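Local structure of peptide from Structure-specific endonuclease subunit SLX4 (Saccharomyces cerevisiae, 6J0Y) at residues B[9-14]-B[52-57]; B[28-33]-B[48-53]. The protein is a fragment of a structure-specific endonuclease subunit that carries an Rtt107-interacting motif and so probably binds the genome-maintenance scaffold Rtt107. All blocks are in the same frame, centred on the assembly; numbering follows the deposited sequence.

Interaction 1. Residues B[9-14]-B[52-57]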
loop_
_atom_site.group_PDB
_atom_site.type_symbol
_atom_site.label_atom_id
_atom_site.label_comp_id
_atom_site.label_asym_id
_atom_site.label_seq_id
_atom_site.Cartn_x
_atom_site.Cartn_y
_atom_site.Cartn_z
ATOM N N ILE B 9 -9.398 -9.958 15.330
ATOM C CA ILE B 9 -8.273 -9.791 14.419
ATOM C C ILE B 9 -8.107 -11.094 13.657
ATOM O O ILE B 9 -8.481 -12.170 14.139
ATOM C CB ILE B 9 -6.968 -9.429 15.156
ATOM C CG1 ILE B 9 -6.600 -10.537 16.153
ATOM C CG2 ILE B 9 -7.097 -8.067 15.862
ATOM C CD1 ILE B 9 -5.259 -10.295 16.849
ATOM N N ARG B 10 -7.508 -10.990 12.475
ATOM C CA ARG B 10 -7.215 -12.137 11.616
ATOM C C ARG B 10 -5.849 -12.712 11.972
ATOM O O ARG B 10 -4.876 -11.965 12.063
ATOM C CB ARG B 10 -7.210 -11.701 10.147
ATOM C CG ARG B 10 -8.612 -11.453 9.570
ATOM C CD ARG B 10 -8.587 -10.395 8.463
ATOM N NE ARG B 10 -7.526 -10.553 7.459
ATOM C CZ ARG B 10 -7.446 -11.536 6.565
ATOM N NH1 ARG B 10 -8.342 -12.526 6.553
ATOM N NH2 ARG B 10 -6.436 -11.523 5.692
ATOM N N VAL B 11 -5.780 -14.032 12.164
ATOM C CA VAL B 11 -4.523 -14.720 12.451
ATOM C C VAL B 11 -4.376 -15.881 11.479
ATOM O O VAL B 11 -5.259 -16.741 11.402
ATOM C CB VAL B 11 -4.441 -15.230 13.900
ATOM C CG1 VAL B 11 -3.051 -15.815 14.164
ATOM C CG2 VAL B 11 -4.722 -14.095 14.901
ATOM N N LYS B 12 -3.263 -15.900 10.741
ATOM C CA LYS B 12 -2.962 -16.981 9.802
ATOM C C LYS B 12 -2.092 -18.008 10.508
ATOM O O LYS B 12 -0.984 -17.686 10.947
ATOM C CB LYS B 12 -2.253 -16.445 8.563
ATOM C CG LYS B 12 -1.921 -17.538 7.511
ATOM C CD LYS B 12 -1.085 -16.926 6.412
ATOM C CE LYS B 12 -0.566 -17.995 5.439
ATOM N NZ LYS B 12 0.324 -17.343 4.445
ATOM N N LEU B 13 -2.588 -19.244 10.581
ATOM C CA LEU B 13 -2.032 -20.319 11.389
ATOM C C LEU B 13 -1.955 -21.586 10.549
ATOM O O LEU B 13 -2.826 -21.833 9.719
ATOM C CB LEU B 13 -2.948 -20.608 12.596
ATOM C CG LEU B 13 -2.495 -20.352 14.021
ATOM C CD1 LEU B 13 -1.699 -19.072 14.080
ATOM C CD2 LEU B 13 -3.718 -20.284 14.926
ATOM N N LEU B 14 -0.945 -22.416 10.800
ATOM C CA LEU B 14 -0.978 -23.771 10.249
ATOM C C LEU B 14 -2.207 -24.509 10.774
ATOM O O LEU B 14 -2.545 -24.418 11.956
ATOM C CB LEU B 14 0.297 -24.535 10.617
ATOM C CG LEU B 14 1.536 -24.198 9.789
ATOM C CD1 LEU B 14 2.770 -24.938 10.307
ATOM C CD2 LEU B 14 1.292 -24.536 8.322
ATOM N N ALA B 52 -7.965 -17.634 11.407
ATOM C CA ALA B 52 -8.826 -17.555 12.579
ATOM C C ALA B 52 -9.153 -16.098 12.878
ATOM O O ALA B 52 -8.266 -15.236 12.853
ATOM C CB ALA B 52 -8.157 -18.206 13.791
ATOM N N ASP B 53 -10.429 -15.823 13.150
ATOM C CA ASP B 53 -10.845 -14.537 13.705
ATOM C C ASP B 53 -10.815 -14.672 15.217
ATOM O O ASP B 53 -11.622 -15.409 15.790
ATOM C CB ASP B 53 -12.251 -14.153 13.244
ATOM C CG ASP B 53 -12.334 -13.894 11.768
ATOM O OD1 ASP B 53 -11.367 -13.324 11.194
ATOM O OD2 ASP B 53 -13.376 -14.259 11.180
ATOM N N ILE B 54 -9.895 -13.964 15.865
ATOM C CA ILE B 54 -9.666 -14.092 17.295
ATOM C C ILE B 54 -10.217 -12.838 17.960
ATOM O O ILE B 54 -9.821 -11.719 17.612
ATOM C CB ILE B 54 -8.172 -14.285 17.606
ATOM C CG1 ILE B 54 -7.622 -15.532 16.890
ATOM C CG2 ILE B 54 -7.940 -14.333 19.117
ATOM C CD1 ILE B 54 -8.158 -16.844 17.427
ATOM N N GLN B 55 -11.140 -13.011 18.906
ATOM C CA GLN B 55 -11.675 -11.861 19.626
ATOM C C GLN B 55 -10.594 -11.159 20.449
ATOM O O GLN B 55 -9.778 -11.805 21.116
ATOM C CB GLN B 55 -12.816 -12.315 20.544
ATOM C CG GLN B 55 -13.512 -11.215 21.289
ATOM C CD GLN B 55 -14.711 -11.754 22.041
ATOM O OE1 GLN B 55 -15.749 -12.034 21.447
ATOM N NE2 GLN B 55 -14.559 -11.944 23.342
ATOM N N LEU B 56 -10.612 -9.821 20.429
ATOM C CA LEU B 56 -9.738 -9.049 21.308
ATOM C C LEU B 56 -10.003 -9.402 22.767
ATOM O O LEU B 56 -11.154 -9.525 23.192
ATOM C CB LEU B 56 -9.948 -7.545 21.105
ATOM C CG LEU B 56 -9.566 -6.873 19.785
ATOM C CD1 LEU B 56 -9.858 -5.369 19.866
ATOM C CD2 LEU B 56 -8.093 -7.105 19.463
ATOM N N VAL B 57 -8.930 -9.574 23.543
ATOM C CA VAL B 57 -9.098 -9.946 24.944
ATOM C C VAL B 57 -9.688 -8.768 25.708
ATOM O O VAL B 57 -9.396 -7.601 25.411
ATOM C CB VAL B 57 -7.767 -10.414 25.560
ATOM C CG1 VAL B 57 -7.146 -11.524 24.717
ATOM C CG2 VAL B 57 -6.808 -9.259 25.709
HETATM O O HOH W 1 -10.940 -13.169 7.814
#

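Interaction 2. Residues B[28-33]-B[48-53]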
loop_
_atom_site.group_PDB
_atom_site.type_symbol
_atom_site.label_atom_id
_atom_site.label_comp_id
_atom_site.label_asym_id
_atom_site.label_seq_id
_atom_site.Cartn_x
_atom_site.Cartn_y
_atom_site.Cartn_z
ATOM N N HIS B 28 -13.937 -16.486 17.003
ATOM C CA HIS B 28 -15.222 -16.213 16.359
ATOM C C HIS B 28 -15.465 -17.172 15.205
ATOM O O HIS B 28 -16.563 -17.726 15.064
ATOM C CB HIS B 28 -15.282 -14.769 15.857
ATOM C CG HIS B 28 -15.456 -13.765 16.954
ATOM N ND1 HIS B 28 -15.387 -12.407 16.738
ATOM C CD2 HIS B 28 -15.713 -13.926 18.271
ATOM C CE1 HIS B 28 -15.589 -11.771 17.878
ATOM N NE2 HIS B 28 -15.793 -12.670 18.825
ATOM N N ASN B 29 -14.459 -17.358 14.355
ATOM C CA ASN B 29 -14.568 -18.245 13.206
ATOM C C ASN B 29 -13.182 -18.768 12.849
ATOM O O ASN B 29 -12.159 -18.221 13.261
ATOM C CB ASN B 29 -15.137 -17.552 11.949
ATOM C CG ASN B 29 -16.269 -16.601 12.241
ATOM O OD1 ASN B 29 -17.431 -17.012 12.306
ATOM N ND2 ASN B 29 -15.944 -15.310 12.391
ATOM N N PHE B 30 -13.171 -19.829 12.059
ATOM C CA PHE B 30 -11.938 -20.361 11.479
ATOM C C PHE B 30 -12.260 -20.755 10.043
ATOM O O PHE B 30 -13.319 -21.329 9.790
ATOM C CB PHE B 30 -11.428 -21.530 12.380
ATOM C CG PHE B 30 -10.965 -22.778 11.654
ATOM C CD1 PHE B 30 -9.663 -23.213 11.807
ATOM C CD2 PHE B 30 -11.836 -23.570 10.911
ATOM C CE1 PHE B 30 -9.225 -24.373 11.194
ATOM C CE2 PHE B 30 -11.392 -24.716 10.270
ATOM C CZ PHE B 30 -10.083 -25.117 10.414
ATOM N N TYR B 31 -11.356 -20.463 9.098
ATOM C CA TYR B 31 -11.608 -20.756 7.691
ATOM C C TYR B 31 -10.408 -21.495 7.114
ATOM O O TYR B 31 -9.267 -21.083 7.326
ATOM C CB TYR B 31 -11.860 -19.493 6.862
ATOM C CG TYR B 31 -12.742 -18.452 7.523
ATOM C CD1 TYR B 31 -14.119 -18.610 7.558
ATOM C CD2 TYR B 31 -12.192 -17.290 8.077
ATOM C CE1 TYR B 31 -14.936 -17.666 8.148
ATOM C CE2 TYR B 31 -13.007 -16.328 8.673
ATOM C CZ TYR B 31 -14.377 -16.528 8.701
ATOM O OH TYR B 31 -15.208 -15.593 9.287
ATOM N N ARG B 32 -10.668 -22.573 6.391
ATOM C CA ARG B 32 -9.587 -23.281 5.701
ATOM C C ARG B 32 -9.102 -22.453 4.515
ATOM O O ARG B 32 -9.908 -21.996 3.701
ATOM C CB ARG B 32 -10.084 -24.645 5.233
ATOM C CG ARG B 32 -9.063 -25.522 4.509
ATOM C CD ARG B 32 -9.775 -26.810 4.087
ATOM N NE ARG B 32 -8.980 -27.685 3.226
ATOM C CZ ARG B 32 -8.104 -28.567 3.684
ATOM N NH1 ARG B 32 -7.882 -28.656 4.991
ATOM N NH2 ARG B 32 -7.446 -29.349 2.838
ATOM N N VAL B 33 -7.765 -22.281 4.393
ATOM C CA VAL B 33 -7.187 -21.545 3.275
ATOM C C VAL B 33 -7.018 -22.506 2.103
ATOM O O VAL B 33 -6.609 -23.655 2.286
ATOM C CB VAL B 33 -5.846 -20.898 3.686
ATOM C CG1 VAL B 33 -5.082 -20.350 2.445
ATOM C CG2 VAL B 33 -6.067 -19.779 4.719
ATOM N N GLN B 48 -0.580 -26.254 4.804
ATOM C CA GLN B 48 -2.026 -26.054 4.860
ATOM C C GLN B 48 -2.339 -25.072 5.986
ATOM O O GLN B 48 -2.079 -25.363 7.159
ATOM C CB GLN B 48 -2.752 -27.384 5.073
ATOM C CG GLN B 48 -4.273 -27.256 5.206
ATOM C CD GLN B 48 -4.924 -26.622 3.982
ATOM O OE1 GLN B 48 -4.910 -27.201 2.890
ATOM N NE2 GLN B 48 -5.503 -25.430 4.161
ATOM N N PHE B 49 -2.879 -23.911 5.626
ATOM C CA PHE B 49 -3.162 -22.852 6.574
ATOM C C PHE B 49 -4.658 -22.702 6.816
ATOM O O PHE B 49 -5.511 -23.192 6.071
ATOM C CB PHE B 49 -2.603 -21.515 6.082
ATOM C CG PHE B 49 -1.101 -21.454 6.078
ATOM C CD1 PHE B 49 -0.410 -21.182 7.246
ATOM C CD2 PHE B 49 -0.391 -21.673 4.919
ATOM C CE1 PHE B 49 0.985 -21.122 7.252
ATOM C CE2 PHE B 49 0.997 -21.625 4.916
ATOM C CZ PHE B 49 1.681 -21.354 6.083
ATOM N N CYS B 50 -4.949 -21.983 7.886
ATOM C CA CYS B 50 -6.290 -21.495 8.150
ATOM C C CYS B 50 -6.182 -20.049 8.604
ATOM O O CYS B 50 -5.114 -19.581 9.000
ATOM C CB CYS B 50 -6.989 -22.313 9.222
ATOM S SG CYS B 50 -6.138 -22.122 10.757
ATOM N N ILE B 51 -7.302 -19.342 8.510
ATOM C CA ILE B 51 -7.442 -18.004 9.068
ATOM C C ILE B 51 -8.389 -18.128 10.251
ATOM O O ILE B 51 -9.480 -18.693 10.117
ATOM C CB ILE B 51 -7.991 -16.992 8.046
ATOM C CG1 ILE B 51 -7.007 -16.781 6.892
ATOM C CG2 ILE B 51 -8.313 -15.648 8.748
ATOM C CD1 ILE B 51 -5.675 -16.137 7.310
ATOM N N ALA B 52 -7.965 -17.634 11.407
ATOM C CA ALA B 52 -8.826 -17.555 12.579
ATOM C C ALA B 52 -9.153 -16.098 12.878
ATOM O O ALA B 52 -8.266 -15.236 12.853
ATOM C CB ALA B 52 -8.157 -18.206 13.791
ATOM N N ASP B 53 -10.429 -15.823 13.150
ATOM C CA ASP B 53 -10.845 -14.537 13.705
ATOM C C ASP B 53 -10.815 -14.672 15.217
ATOM O O ASP B 53 -11.622 -15.409 15.790
ATOM C CB ASP B 53 -12.251 -14.153 13.244
ATOM C CG ASP B 53 -12.334 -13.894 11.768
ATOM O OD1 ASP B 53 -11.367 -13.324 11.194
ATOM O OD2 ASP B 53 -13.376 -14.259 11.180
HETATM O O HOH W 2 -14.750 -13.090 9.315
#

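Interaction 1. Residues B[9-14]-B[52-57]
Four backbone hydrogen bonds join Ile9 and Val11 to Ile54 and Ala52 in two reciprocal pairs. Ile9 N gives to Ile54 O and Ile54 N returns the bond to Ile9 O, both at 2.9 Å; Val11 N and Ala52 O then meet at 2.8 Å, answered by Ala52 N to Val11 O. Between these pairs Arg10 faces Asp53 as a non-hydrogen-bonded pair, and the CA-H of each points at a carbonyl across the gap.

Apolar side chains share the face that carries Ile9, Val11, Ala52 and Ile54. Val11 CG2 meets Ile54 CG1 at 3.8 Å, and the small Ala52 fits beside the branched residues. Farther along, Ile9 CG2 touches Leu56 CD2 at 3.9 Å, the two side chains crossing nearly at right angles. With CG2 lying beside its own backbone N (CG1 at chi1 60°), Ile9 turns this methyl toward the leucine.

Charged chains occupy the other face. Arg10 and Asp53 run alongside each other, yet Arg10 NH1 and Asp53 OD1 stay 5.6 Å apart; the arginine's aliphatic CG lies 3.7 Å from that OD1. A water accepts from Arg10 NH1 at 3.0 Å, in the guanidinium plane, and gives only a weak bond to Asp53 OD1, while Asp53 OD2 is bonded to Asn29 ND2. The guanidinium is held mainly by another protein's chain, through an acidic and a polar side chain, which suits a long, flexible arginine at an interface.

Such alternating register is that of neighbouring antiparallel strands, here 8-14 and the central strand 49-55 of a three-stranded sheet.

Interaction 2. Residues B[28-33]-B[48-53]
Strands 29-32 and 49-53 run antiparallel, their axes 4.6 Å apart at closest, with Tyr31 and Ile51 exchanging backbone hydrogen bonds and Val33 N giving to Phe49 O at 3.0 Å. At the other end His28 N bonds to Asp53 O. Asp53 OD2 accepts from Asn29 ND2 at 3.0 Å on its anti lone pair, the amide and carboxylate planes perpendicular. The same oxygen sits at the edge of the Tyr31 ring, 3.0 Å from Tyr31 OH, and a water donates to it at 2.6 Å while also bonding that hydroxyl; a carboxylate oxygen can accept from amide and water at once. This pairing makes 27-32 an outermost strand of this chain's antiparallel sheet, beside central strand 49-55. On the Phe30 side, Phe30 CE1 lies 3.6 Å from Cys50 CB, while Val18 of helix 15-18 packs on both residues. On the Tyr31 side, Val33 CG2 comes to 3.8 Å from Ile51 CG1, two buried, branched apolar chains packing together. Gln48, bent at chi2 (59°), swings its amide back so that NE2 gives to Val33 O at 2.8 Å and to O of the next residue, Phe49. Its amide also stacks on the Arg32 guanidinium, whose NE pairs with Glu34. Replacing Gln48 by an alanine removes the amide and is likely to leave Val33 O and Phe49 O each short of a donor and the Arg32 guanidinium freer to turn.

From the N terminus, strand 8-14 comes first and leads into helix 15-18; strand 27-32 follows, and after a long stretch without regular structure the chain returns as strand 49-55. Interaction 2 closes that later loop, between 33 and 48, and it nests within the wider loop closed by interaction 1, which spans 15 to 51. Both end on strand 49-55, where Ala52 and Asp53 serve each contact, so the last strand slots between the first two in the order 1-3-2. Further bonds run between the two contacts, from Gln55 OE1 to His28 NE2 and from Cys50 N to Leu13 O, tying both outer strands of this chain to the centre.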